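Long-range contacts in adhesion G-protein coupled receptor G6 (Danio rerio, PDB 6V55), which acts as an adhesion G protein-coupled receptor whose calcium-binding, glycosylated extracellular region is linked to cell adhesion and myelination: residues F41-F47 with L82-G88; W368-F373 with M425-A429; E573-K577 with G681-H686; T656-L661 with I707-D712. All coordinates share one frame; numbering follows the deposited sequence.

Contact 1: residues F41-F47 with L82-G88; sequences FIVQITF and LTLNSTG. With NAG (2-acetamido-2-deoxy-beta-D-glucopyranose), chain H.
In the CUB domain a sheet edge is closed by antiparallel pairing: Ile45 and Leu84 form the hydrogen-bonded pair, flanked by the non-hydrogen-bonded pairs Gln44–Asn85 and Thr46–Thr83. Ile45 N donates to Leu84 O at 2.9 Å, Leu84 N answers to Ile45 O at 3.1 Å, and Phe47 N to Leu82 O extends the ladder. Past Asn85 a side chain takes over from a carbonyl. Val43 N donates to Ser86 OG at 2.6 Å, nearly straight at 164°, while Ser86 N binds Val43 O at 2.8 Å; the hydroxyl is brought there by a chi1 of 66°, which sets OG between the backbone N and the carbonyl carbon. On the face of Gln44 and Thr46, the threonine pair lies side by side, OG1 of Thr46 hydrogen-bonded to OG1 of Thr83 at 3.2 Å. Asn85 ND2 carries the N-acetylglucosamine of the Asn85-Ser86-Thr87 sequon, and its OD1 rests 3.4 Å from Gln44 CB, the two amide planes only 18° apart. On the face of Ile45 and Leu84, both side chains pack onto Val65 of strand 62-66 in the facing sheet. Strand 83-85 is outermost in its own sheet, with 41-51 lying between it and strand 105-114.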
# COMPACT_ATOMS: atom_id res chain seq x y z
N PHE A 41 -16.04 -16.31 -1.36
CA PHE A 41 -14.60 -16.42 -1.23
C PHE A 41 -14.08 -15.26 -0.38
O PHE A 41 -14.73 -14.23 -0.24
CB PHE A 41 -13.93 -16.44 -2.62
CG PHE A 41 -14.21 -17.69 -3.40
CD1 PHE A 41 -15.34 -17.79 -4.22
CD2 PHE A 41 -13.34 -18.77 -3.33
CE1 PHE A 41 -15.60 -18.95 -4.93
CE2 PHE A 41 -13.59 -19.95 -4.02
CZ PHE A 41 -14.72 -20.04 -4.83
N ILE A 42 -12.92 -15.47 0.24
CA ILE A 42 -12.20 -14.39 0.90
C ILE A 42 -10.83 -14.25 0.23
O ILE A 42 -10.41 -15.10 -0.55
CB ILE A 42 -12.06 -14.60 2.42
CG1 ILE A 42 -11.22 -15.85 2.73
CG2 ILE A 42 -13.40 -14.70 3.09
CD1 ILE A 42 -10.70 -15.87 4.16
N VAL A 43 -10.13 -13.16 0.53
CA VAL A 43 -8.83 -12.87 -0.08
C VAL A 43 -7.75 -13.03 0.98
O VAL A 43 -7.84 -12.45 2.07
CB VAL A 43 -8.80 -11.47 -0.71
CG1 VAL A 43 -7.45 -11.22 -1.34
CG2 VAL A 43 -9.92 -11.29 -1.73
N GLN A 44 -6.72 -13.81 0.66
CA GLN A 44 -5.54 -13.95 1.50
C GLN A 44 -4.34 -13.35 0.78
O GLN A 44 -4.02 -13.77 -0.34
CB GLN A 44 -5.28 -15.42 1.79
CG GLN A 44 -4.23 -15.61 2.82
CD GLN A 44 -3.80 -17.05 2.93
OE1 GLN A 44 -3.54 -17.72 1.93
NE2 GLN A 44 -3.78 -17.55 4.16
N ILE A 45 -3.67 -12.38 1.41
CA ILE A 45 -2.44 -11.86 0.84
C ILE A 45 -1.27 -12.41 1.64
O ILE A 45 -1.40 -12.86 2.77
CB ILE A 45 -2.38 -10.31 0.80
CG1 ILE A 45 -2.25 -9.73 2.21
CG2 ILE A 45 -3.56 -9.73 0.05
CD1 ILE A 45 -1.99 -8.23 2.21
N THR A 46 -0.10 -12.38 1.01
CA THR A 46 1.14 -12.79 1.64
C THR A 46 2.21 -11.85 1.11
O THR A 46 2.34 -11.68 -0.11
CB THR A 46 1.48 -14.26 1.33
OG1 THR A 46 0.64 -15.13 2.12
CG2 THR A 46 2.96 -14.58 1.62
N PHE A 47 2.93 -11.20 2.01
CA PHE A 47 4.08 -10.40 1.62
C PHE A 47 5.25 -11.34 1.36
O PHE A 47 5.73 -11.99 2.28
CB PHE A 47 4.43 -9.40 2.71
CG PHE A 47 3.40 -8.31 2.92
CD1 PHE A 47 3.59 -7.06 2.35
CD2 PHE A 47 2.26 -8.52 3.69
CE1 PHE A 47 2.68 -6.04 2.54
CE2 PHE A 47 1.33 -7.53 3.87
CZ PHE A 47 1.54 -6.28 3.30
N LEU A 82 4.46 -11.74 6.59
CA LEU A 82 3.09 -11.70 7.08
C LEU A 82 2.07 -12.25 6.08
O LEU A 82 2.25 -12.15 4.86
CB LEU A 82 2.71 -10.28 7.46
CG LEU A 82 2.86 -9.94 8.95
CD1 LEU A 82 4.31 -10.12 9.45
CD2 LEU A 82 2.34 -8.53 9.19
N THR A 83 0.97 -12.79 6.61
CA THR A 83 -0.12 -13.37 5.83
C THR A 83 -1.44 -12.92 6.42
O THR A 83 -1.78 -13.31 7.54
CB THR A 83 -0.06 -14.90 5.81
OG1 THR A 83 1.18 -15.35 5.25
CG2 THR A 83 -1.22 -15.45 5.01
N LEU A 84 -2.20 -12.11 5.69
CA LEU A 84 -3.41 -11.49 6.21
C LEU A 84 -4.62 -11.93 5.41
O LEU A 84 -4.52 -12.30 4.23
CB LEU A 84 -3.32 -9.97 6.20
CG LEU A 84 -2.05 -9.37 6.81
CD1 LEU A 84 -2.13 -7.86 6.80
CD2 LEU A 84 -1.77 -9.87 8.23
N ASN A 85 -5.78 -11.88 6.06
CA ASN A 85 -6.96 -12.57 5.58
C ASN A 85 -8.14 -11.61 5.64
O ASN A 85 -8.43 -11.06 6.71
CB ASN A 85 -7.21 -13.83 6.42
CG ASN A 85 -7.09 -15.09 5.60
OD1 ASN A 85 -7.40 -15.03 4.40
ND2 ASN A 85 -6.65 -16.23 6.18
N SER A 86 -8.80 -11.41 4.50
CA SER A 86 -9.97 -10.53 4.45
C SER A 86 -11.19 -11.19 5.09
O SER A 86 -11.40 -12.40 4.99
CB SER A 86 -10.30 -10.17 3.00
OG SER A 86 -10.70 -11.32 2.28
N THR A 87 -12.01 -10.36 5.74
CA THR A 87 -13.21 -10.87 6.40
C THR A 87 -14.36 -11.03 5.41
O THR A 87 -15.17 -11.95 5.54
CB THR A 87 -13.58 -9.96 7.57
OG1 THR A 87 -13.77 -8.63 7.09
CG2 THR A 87 -12.44 -9.94 8.57
N GLY A 88 -14.45 -10.15 4.42
CA GLY A 88 -15.33 -10.33 3.29
C GLY A 88 -14.56 -10.74 2.05
O GLY A 88 -13.49 -11.35 2.12
C1 NAG H . -6.22 -16.63 7.52
C2 NAG H . -5.83 -18.13 7.47
C3 NAG H . -5.30 -18.59 8.84
C4 NAG H . -4.13 -17.71 9.28
C5 NAG H . -4.58 -16.25 9.35
C6 NAG H . -3.44 -15.32 9.69
C7 NAG H . -6.86 -20.08 6.34
C8 NAG H . -8.15 -20.77 6.01
N2 NAG H . -6.96 -18.95 7.05
O3 NAG H . -4.90 -19.96 8.81
O4 NAG H . -3.64 -18.13 10.55
O5 NAG H . -5.10 -15.83 8.07
O6 NAG H . -3.89 -14.12 10.31
O7 NAG H . -5.77 -20.54 6.00

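Contact 2: residues W368-F373 with M425-A429. With NAG (2-acetamido-2-deoxy-beta-D-glucopyranose), chain J.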
# COMPACT_ATOMS: atom_id res chain seq x y z
N TRP A 368 -34.67 12.34 25.88
CA TRP A 368 -35.13 11.06 25.32
C TRP A 368 -34.04 10.38 24.53
O TRP A 368 -33.93 9.14 24.57
CB TRP A 368 -36.34 11.28 24.41
CG TRP A 368 -36.60 10.18 23.37
CD1 TRP A 368 -37.18 8.96 23.61
CD2 TRP A 368 -36.33 10.21 21.96
NE1 TRP A 368 -37.28 8.23 22.44
CE2 TRP A 368 -36.78 8.98 21.41
CE3 TRP A 368 -35.75 11.15 21.10
CZ2 TRP A 368 -36.66 8.67 20.05
CZ3 TRP A 368 -35.64 10.84 19.75
CH2 TRP A 368 -36.10 9.61 19.24
N LEU A 369 -33.24 11.16 23.79
CA LEU A 369 -32.12 10.61 23.03
C LEU A 369 -31.06 10.03 23.97
O LEU A 369 -30.64 8.89 23.80
CB LEU A 369 -31.50 11.66 22.10
CG LEU A 369 -32.01 11.83 20.65
CD1 LEU A 369 -31.75 13.21 20.10
CD2 LEU A 369 -31.44 10.79 19.69
N ASN A 370 -30.68 10.80 25.01
CA ASN A 370 -29.77 10.34 26.06
C ASN A 370 -30.31 9.11 26.79
O ASN A 370 -29.56 8.15 27.01
CB ASN A 370 -29.57 11.46 27.09
CG ASN A 370 -28.35 12.31 26.83
OD1 ASN A 370 -27.77 12.28 25.76
ND2 ASN A 370 -27.96 13.08 27.85
N GLN A 371 -31.61 9.11 27.12
CA GLN A 371 -32.21 7.99 27.84
C GLN A 371 -32.33 6.72 26.99
O GLN A 371 -32.26 5.63 27.56
CB GLN A 371 -33.62 8.33 28.34
CG GLN A 371 -33.74 8.66 29.83
CD GLN A 371 -33.39 7.49 30.75
OE1 GLN A 371 -33.53 6.31 30.40
NE2 GLN A 371 -32.93 7.83 31.95
N THR A 372 -32.54 6.83 25.67
CA THR A 372 -32.81 5.62 24.88
C THR A 372 -31.55 4.78 24.68
O THR A 372 -31.60 3.55 24.79
CB THR A 372 -33.43 5.97 23.52
OG1 THR A 372 -34.57 6.82 23.72
CG2 THR A 372 -33.86 4.69 22.74
N PHE A 373 -30.41 5.43 24.43
CA PHE A 373 -29.17 4.67 24.26
C PHE A 373 -28.69 4.06 25.59
O PHE A 373 -28.13 2.96 25.58
CB PHE A 373 -28.10 5.57 23.63
CG PHE A 373 -28.51 6.12 22.29
CD1 PHE A 373 -28.94 5.26 21.30
CD2 PHE A 373 -28.46 7.48 22.02
CE1 PHE A 373 -29.33 5.73 20.06
CE2 PHE A 373 -28.89 7.98 20.80
CZ PHE A 373 -29.31 7.10 19.81
N MET A 425 -32.83 1.47 17.26
CA MET A 425 -33.13 1.73 18.67
C MET A 425 -33.96 2.99 18.85
O MET A 425 -34.72 3.10 19.82
CB MET A 425 -31.88 1.86 19.51
CG MET A 425 -31.06 0.61 19.53
SD MET A 425 -29.34 1.07 19.69
CE MET A 425 -29.34 1.74 21.32
N LEU A 426 -33.84 3.95 17.92
CA LEU A 426 -34.70 5.12 17.98
C LEU A 426 -36.08 4.85 17.39
O LEU A 426 -37.08 5.29 17.96
CB LEU A 426 -34.03 6.29 17.27
CG LEU A 426 -32.79 6.85 17.96
CD1 LEU A 426 -32.27 8.00 17.16
CD2 LEU A 426 -33.07 7.27 19.39
N ARG A 427 -36.16 4.10 16.27
CA ARG A 427 -37.45 3.80 15.63
C ARG A 427 -38.34 2.92 16.50
O ARG A 427 -39.58 2.99 16.38
CB ARG A 427 -37.25 3.10 14.29
CG ARG A 427 -36.97 4.03 13.14
CD ARG A 427 -36.50 3.28 11.89
NE ARG A 427 -35.59 4.11 11.11
CZ ARG A 427 -34.83 3.64 10.12
NH1 ARG A 427 -34.89 2.35 9.81
NH2 ARG A 427 -34.00 4.45 9.45
N SER A 428 -37.75 2.10 17.38
CA SER A 428 -38.51 1.27 18.31
C SER A 428 -38.85 1.99 19.61
O SER A 428 -39.32 1.35 20.56
CB SER A 428 -37.74 -0.02 18.62
OG SER A 428 -36.62 0.24 19.45
N ALA A 429 -38.65 3.30 19.69
CA ALA A 429 -39.21 4.12 20.77
C ALA A 429 -39.68 5.46 20.22
O ALA A 429 -39.04 6.49 20.44
CB ALA A 429 -38.18 4.31 21.89
C1 NAG J . -26.84 14.00 27.91
C2 NAG J . -27.16 15.15 28.90
C3 NAG J . -25.92 16.06 29.11
C4 NAG J . -24.70 15.24 29.52
C5 NAG J . -24.42 14.16 28.46
C6 NAG J . -23.26 13.26 28.81
C7 NAG J . -29.36 16.20 29.22
C8 NAG J . -30.45 17.02 28.58
N2 NAG J . -28.30 15.94 28.45
O3 NAG J . -26.20 17.06 30.08
O4 NAG J . -23.56 16.07 29.67
O5 NAG J . -25.58 13.31 28.32
O6 NAG J . -22.77 13.49 30.12
O7 NAG J . -29.45 15.81 30.38
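Leu426 is the knob of this helix pair, its isobutyl group set in a hole made by Trp368, Leu369, Thr372 and Phe373. CD2 does most of the touching: it lies 3.8 Å from Trp368 CH2 and equally near Phe373 CZ, approaching both rings obliquely, while CD1 meets Leu369 CD2 at 3.9 Å. Beside the knob, Met425 bends at chi2 and chi3 and brings CE to the edge of the Phe373 ring, in its plane, 3.5 Å from CD1. Trp368 presents its indole edge to the chain leaving the second helix, where NE1 makes a weak bond to Ala429 O at 3.2 Å, bent to 125°. The pair belongs to the SEA domain, in which helices 361-374 and 419-427 lie against an antiparallel sheet: Leu369 and Phe373 rest on strand 380-392, Trp368 and Leu426 on strand 436-445. Replacing Trp368 by alanine would probably open one wall of the hole around Leu426 and leave Ala429 O without its indole donor. One face of the indole is covered from its own helix. Thr372 OG1 lies 3.2 Å above that face, toward the rim, and bonds Trp368 O at 2.6 Å; Thr372 N reaches the same oxygen from the opposite face of its plane. With OG1 so engaged, CG2 stands anti to the backbone N and meets Met425 O. Asn370, which carries an N-acetylglucosamine, is held through OD1 by Val382 N.

Contact 3: residues E573-K577 with G681-H686; sequences EDAQK and GLFQDH
Gln684 and Glu573 supply the hydrogen bonding that joins helix 573-593 to the loop 681-686. Gln684 NE2 donates to Glu573 O in the first turn of the helix at 2.8 Å, and to Gly681 O of its own loop at 2.9 Å. Both bonds are fairly straight, 166° and 158°, and both acceptors lie close to the amide plane, so the two N-H groups are used and the amide's rotation is fixed. Its reach comes from a chain extended beyond CG. A leucine in place of Gln684 would probably leave the carbonyls of Glu573 and Gly681 without this shared donor and weaken the tie between loop and helix. Polar groups also meet here without bonding: Glu573 OE1 lies 3.3 Å from Gln684 CD, carboxylate and amide planes 40° apart. Gln576 OE1 lies 3.1 Å from Gly681 C, while Gln576 NE2 is held by Ser571 O. Glycine fits this spot, since a CB on Gly681 would run into that NE2. The Lys577 chain makes van der Waals contact: it crosses Gln684 at about a right angle, CD 3.3 Å from Gln684 OE1, and then meets the His686 ring obliquely, Lys577 CD to His686 CE1 3.7 Å. Farther along the helix, Leu682 packs on Ala583 and Leu584, and Asp685 ties the loop, which connects strands 671-677 and 697-701, to Gln739 of helix 738-741 and to Trp745 N of strand 744-746.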
# COMPACT_ATOMS: atom_id res chain seq x y z
N GLU A 573 15.23 22.63 -20.05
CA GLU A 573 16.16 23.71 -20.39
C GLU A 573 15.73 25.04 -19.78
O GLU A 573 16.59 25.88 -19.47
CB GLU A 573 16.29 23.82 -21.90
CG GLU A 573 17.07 22.69 -22.55
CD GLU A 573 18.19 23.21 -23.44
OE1 GLU A 573 18.27 24.45 -23.61
OE2 GLU A 573 18.98 22.38 -23.96
N ASP A 574 14.42 25.24 -19.56
CA ASP A 574 13.98 26.47 -18.92
C ASP A 574 14.16 26.43 -17.40
O ASP A 574 14.28 27.49 -16.78
CB ASP A 574 12.53 26.77 -19.29
CG ASP A 574 12.42 27.82 -20.38
OD1 ASP A 574 13.42 27.97 -21.14
OD2 ASP A 574 11.36 28.49 -20.49
N ALA A 575 14.21 25.23 -16.81
CA ALA A 575 14.46 25.13 -15.38
C ALA A 575 15.91 25.44 -15.04
O ALA A 575 16.19 26.15 -14.06
CB ALA A 575 14.08 23.73 -14.88
N GLN A 576 16.84 24.96 -15.86
CA GLN A 576 18.26 25.17 -15.60
C GLN A 576 18.70 26.61 -15.83
O GLN A 576 19.64 27.05 -15.17
CB GLN A 576 19.11 24.27 -16.49
CG GLN A 576 18.73 22.84 -16.47
CD GLN A 576 19.62 22.01 -17.37
OE1 GLN A 576 20.85 22.11 -17.32
NE2 GLN A 576 19.00 21.17 -18.20
N LYS A 577 18.01 27.34 -16.75
CA LYS A 577 18.52 28.61 -17.31
C LYS A 577 18.69 29.69 -16.25
O LYS A 577 19.71 30.39 -16.25
CB LYS A 577 17.59 29.11 -18.42
CG LYS A 577 18.30 30.08 -19.40
CD LYS A 577 17.46 30.42 -20.66
CE LYS A 577 16.16 31.19 -20.36
NZ LYS A 577 16.28 32.68 -20.59
N GLY A 681 22.82 21.65 -20.87
CA GLY A 681 21.77 22.61 -20.54
C GLY A 681 22.18 23.72 -19.59
O GLY A 681 21.36 24.61 -19.32
N LEU A 682 23.38 23.66 -19.02
CA LEU A 682 23.88 24.72 -18.17
C LEU A 682 24.63 25.79 -18.96
O LEU A 682 25.08 26.78 -18.36
CB LEU A 682 24.79 24.14 -17.07
CG LEU A 682 24.26 23.08 -16.06
CD1 LEU A 682 25.41 22.42 -15.32
CD2 LEU A 682 23.29 23.70 -15.07
N PHE A 683 24.78 25.64 -20.27
CA PHE A 683 25.61 26.52 -21.08
C PHE A 683 24.81 27.19 -22.19
O PHE A 683 25.28 27.36 -23.32
CB PHE A 683 26.79 25.76 -21.67
CG PHE A 683 27.68 25.10 -20.65
CD1 PHE A 683 27.47 23.77 -20.29
CD2 PHE A 683 28.72 25.81 -20.05
CE1 PHE A 683 28.28 23.15 -19.36
CE2 PHE A 683 29.54 25.19 -19.11
CZ PHE A 683 29.31 23.85 -18.76
N GLN A 684 23.59 27.61 -21.87
CA GLN A 684 22.71 28.22 -22.85
C GLN A 684 23.15 29.65 -23.18
O GLN A 684 23.55 30.41 -22.30
CB GLN A 684 21.27 28.22 -22.34
CG GLN A 684 20.79 26.81 -22.05
CD GLN A 684 19.36 26.77 -21.57
OE1 GLN A 684 18.54 27.56 -22.01
NE2 GLN A 684 19.06 25.83 -20.69
N ASP A 685 23.08 29.99 -24.47
CA ASP A 685 23.52 31.28 -24.99
C ASP A 685 22.50 31.71 -26.03
O ASP A 685 22.38 31.08 -27.09
CB ASP A 685 24.92 31.16 -25.60
CG ASP A 685 25.64 32.50 -25.74
OD1 ASP A 685 25.00 33.56 -25.87
OD2 ASP A 685 26.90 32.48 -25.73
N HIS A 686 21.77 32.79 -25.74
CA HIS A 686 20.81 33.34 -26.69
C HIS A 686 21.40 34.49 -27.52
O HIS A 686 20.65 35.16 -28.24
CB HIS A 686 19.56 33.81 -25.95
CG HIS A 686 18.74 32.69 -25.39
ND1 HIS A 686 17.75 32.89 -24.45
CD2 HIS A 686 18.77 31.36 -25.63
CE1 HIS A 686 17.21 31.73 -24.13
NE2 HIS A 686 17.81 30.78 -24.83

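Contact 4: residues T656-L661 with I707-D712; sequences TLLQNL and IKNLQD. With NAG (2-acetamido-2-deoxy-beta-D-glucopyranose), chain D.
Gln659 and Gln711 meet through their amides, planes 44° apart. Gln659 NE2 points at Gln711 OE1 over 3.1 Å, with 165° at the hydrogen. Gln711 OE1 lies in the amide plane of Gln659, but NE2 stands above the Gln711 carbonyl plane, off its lone pairs. The same nitrogen also donates to Asn660 OD1 at 3.2 Å, again from above the plane. An extended chain with CG anti to the backbone N (chi1 152°) carries the amide out to both. Close by, on the same side, Thr656 OG1 donates to Asp712 OD1, modelled so short that its exact length is doubtful, and a water bridges Thr656 O to Asp712 N. Away from this polar side sits an apolar cluster. Ile707 CD1 touches Leu661 CD1 at 3.8 Å, Leu658 CD2 at 3.9 Å and Leu657 CG at 4.0 Å; Leu657 CD1 meets Leu710 CD2 at 3.8 Å. Residues Leu658 to Leu661 form a type I beta turn bearing the N-acetylglucosamine on Asn660 ND2. The arrangement is that of two connecting loops packed together at the end of a beta sheet, one following strand 649-653, the other leading into its neighbour 714-719, in what is probably the GAIN domain.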
# COMPACT_ATOMS: atom_id res chain seq x y z
N THR A 656 55.30 24.06 -21.83
CA THR A 656 55.55 25.47 -21.54
C THR A 656 54.35 26.18 -20.92
O THR A 656 54.17 27.38 -21.16
CB THR A 656 55.96 26.18 -22.83
OG1 THR A 656 54.91 26.01 -23.81
CG2 THR A 656 57.24 25.59 -23.38
N LEU A 657 53.51 25.46 -20.15
CA LEU A 657 52.29 26.06 -19.62
C LEU A 657 52.59 27.05 -18.50
O LEU A 657 51.97 28.12 -18.44
CB LEU A 657 51.34 24.96 -19.11
CG LEU A 657 50.08 25.41 -18.35
CD1 LEU A 657 49.00 25.90 -19.31
CD2 LEU A 657 49.53 24.33 -17.47
N LEU A 658 53.57 26.74 -17.66
CA LEU A 658 53.93 27.60 -16.54
C LEU A 658 55.13 28.49 -16.83
O LEU A 658 55.74 29.01 -15.89
CB LEU A 658 54.20 26.74 -15.31
CG LEU A 658 53.27 25.54 -15.13
CD1 LEU A 658 53.84 24.57 -14.09
CD2 LEU A 658 51.88 26.01 -14.74
N GLN A 659 55.47 28.67 -18.10
CA GLN A 659 56.73 29.31 -18.47
C GLN A 659 56.70 30.82 -18.23
O GLN A 659 57.65 31.39 -17.68
CB GLN A 659 57.04 28.99 -19.94
CG GLN A 659 57.87 30.02 -20.71
CD GLN A 659 57.93 29.72 -22.21
OE1 GLN A 659 58.44 28.68 -22.62
NE2 GLN A 659 57.41 30.65 -23.03
N ASN A 660 55.60 31.49 -18.60
CA ASN A 660 55.49 32.93 -18.42
C ASN A 660 54.78 33.31 -17.13
O ASN A 660 54.16 34.38 -17.05
CB ASN A 660 54.76 33.57 -19.61
CG ASN A 660 55.49 33.35 -20.93
OD1 ASN A 660 55.19 32.41 -21.65
ND2 ASN A 660 56.44 34.22 -21.24
N LEU A 661 54.86 32.46 -16.10
CA LEU A 661 54.23 32.73 -14.82
C LEU A 661 55.25 33.29 -13.85
O LEU A 661 56.40 32.86 -13.84
CB LEU A 661 53.61 31.46 -14.23
CG LEU A 661 52.24 31.00 -14.73
CD1 LEU A 661 51.69 29.94 -13.81
CD2 LEU A 661 51.28 32.16 -14.82
N ILE A 707 45.55 31.01 -16.57
CA ILE A 707 46.82 31.25 -17.23
C ILE A 707 46.51 31.75 -18.63
O ILE A 707 45.81 31.06 -19.37
CB ILE A 707 47.66 29.97 -17.31
CG1 ILE A 707 47.91 29.40 -15.90
CG2 ILE A 707 48.94 30.26 -18.07
CD1 ILE A 707 48.97 28.32 -15.88
N LYS A 708 47.01 32.94 -18.99
CA LYS A 708 46.60 33.61 -20.21
C LYS A 708 47.80 33.79 -21.13
O LYS A 708 48.95 33.72 -20.68
CB LYS A 708 45.98 34.98 -19.93
CG LYS A 708 44.65 34.89 -19.24
CD LYS A 708 43.95 36.23 -19.11
CE LYS A 708 42.67 36.07 -18.29
NZ LYS A 708 42.01 37.38 -17.96
N ASN A 709 47.48 33.98 -22.43
CA ASN A 709 48.43 34.39 -23.48
C ASN A 709 49.62 33.44 -23.60
O ASN A 709 50.77 33.86 -23.53
CB ASN A 709 48.91 35.83 -23.28
CG ASN A 709 47.86 36.88 -23.69
OD1 ASN A 709 47.36 36.89 -24.83
ND2 ASN A 709 47.53 37.79 -22.77
N LEU A 710 49.32 32.14 -23.71
CA LEU A 710 50.38 31.14 -23.80
C LEU A 710 51.09 31.21 -25.15
O LEU A 710 50.54 31.67 -26.15
CB LEU A 710 49.80 29.73 -23.57
CG LEU A 710 49.19 29.37 -22.22
CD1 LEU A 710 48.08 28.35 -22.39
CD2 LEU A 710 50.26 28.84 -21.28
N GLN A 711 52.35 30.77 -25.16
CA GLN A 711 53.10 30.75 -26.42
C GLN A 711 52.84 29.47 -27.20
O GLN A 711 52.84 29.49 -28.44
CB GLN A 711 54.59 30.93 -26.13
CG GLN A 711 55.53 31.00 -27.34
CD GLN A 711 56.87 30.34 -27.06
OE1 GLN A 711 57.58 30.74 -26.14
NE2 GLN A 711 57.18 29.29 -27.82
N ASP A 712 52.60 28.35 -26.50
CA ASP A 712 52.14 27.10 -27.09
C ASP A 712 50.77 26.76 -26.54
O ASP A 712 50.58 26.75 -25.32
CB ASP A 712 53.10 25.95 -26.78
CG ASP A 712 54.52 26.29 -27.09
OD1 ASP A 712 55.38 26.04 -26.21
OD2 ASP A 712 54.79 26.82 -28.19
C1 NAG D . 57.16 34.08 -22.49
C2 NAG D . 57.01 35.33 -23.39
C3 NAG D . 57.84 35.17 -24.68
C4 NAG D . 59.29 34.78 -24.38
C5 NAG D . 59.33 33.52 -23.52
C6 NAG D . 60.74 33.11 -23.14
C7 NAG D . 54.82 36.38 -22.96
C8 NAG D . 53.41 36.54 -23.44
N2 NAG D . 55.61 35.59 -23.70
O3 NAG D . 57.83 36.39 -25.41
O4 NAG D . 60.02 34.58 -25.58
O5 NAG D . 58.60 33.76 -22.30
O6 NAG D . 61.08 33.39 -21.79
O7 NAG D . 55.22 36.92 -21.93
O HOH W 1 53.12 28.25 -23.37

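Overall arrangement
The four contacts illustrate how a multidomain ectodomain is built from locally closed units. Contact 1 belongs to the CUB domain, whose calcium site, made by Glu53, Asp61, Asp98, Ser100 and Val101, uses none of the contact residues; contact 2 belongs to the SEA domain. Their centres are 38 Å apart and they follow one another in series. Contacts 3 and 4 differ: their segments alternate along the chain, with centres 32 Å and nearest atoms about 17 Å apart, as suits two parts of one probable GAIN domain. Contacts 2 and 4 are farthest apart, 99 Å between centres. Contacts 1, 2 and 4 each carry a glycan on asparagine.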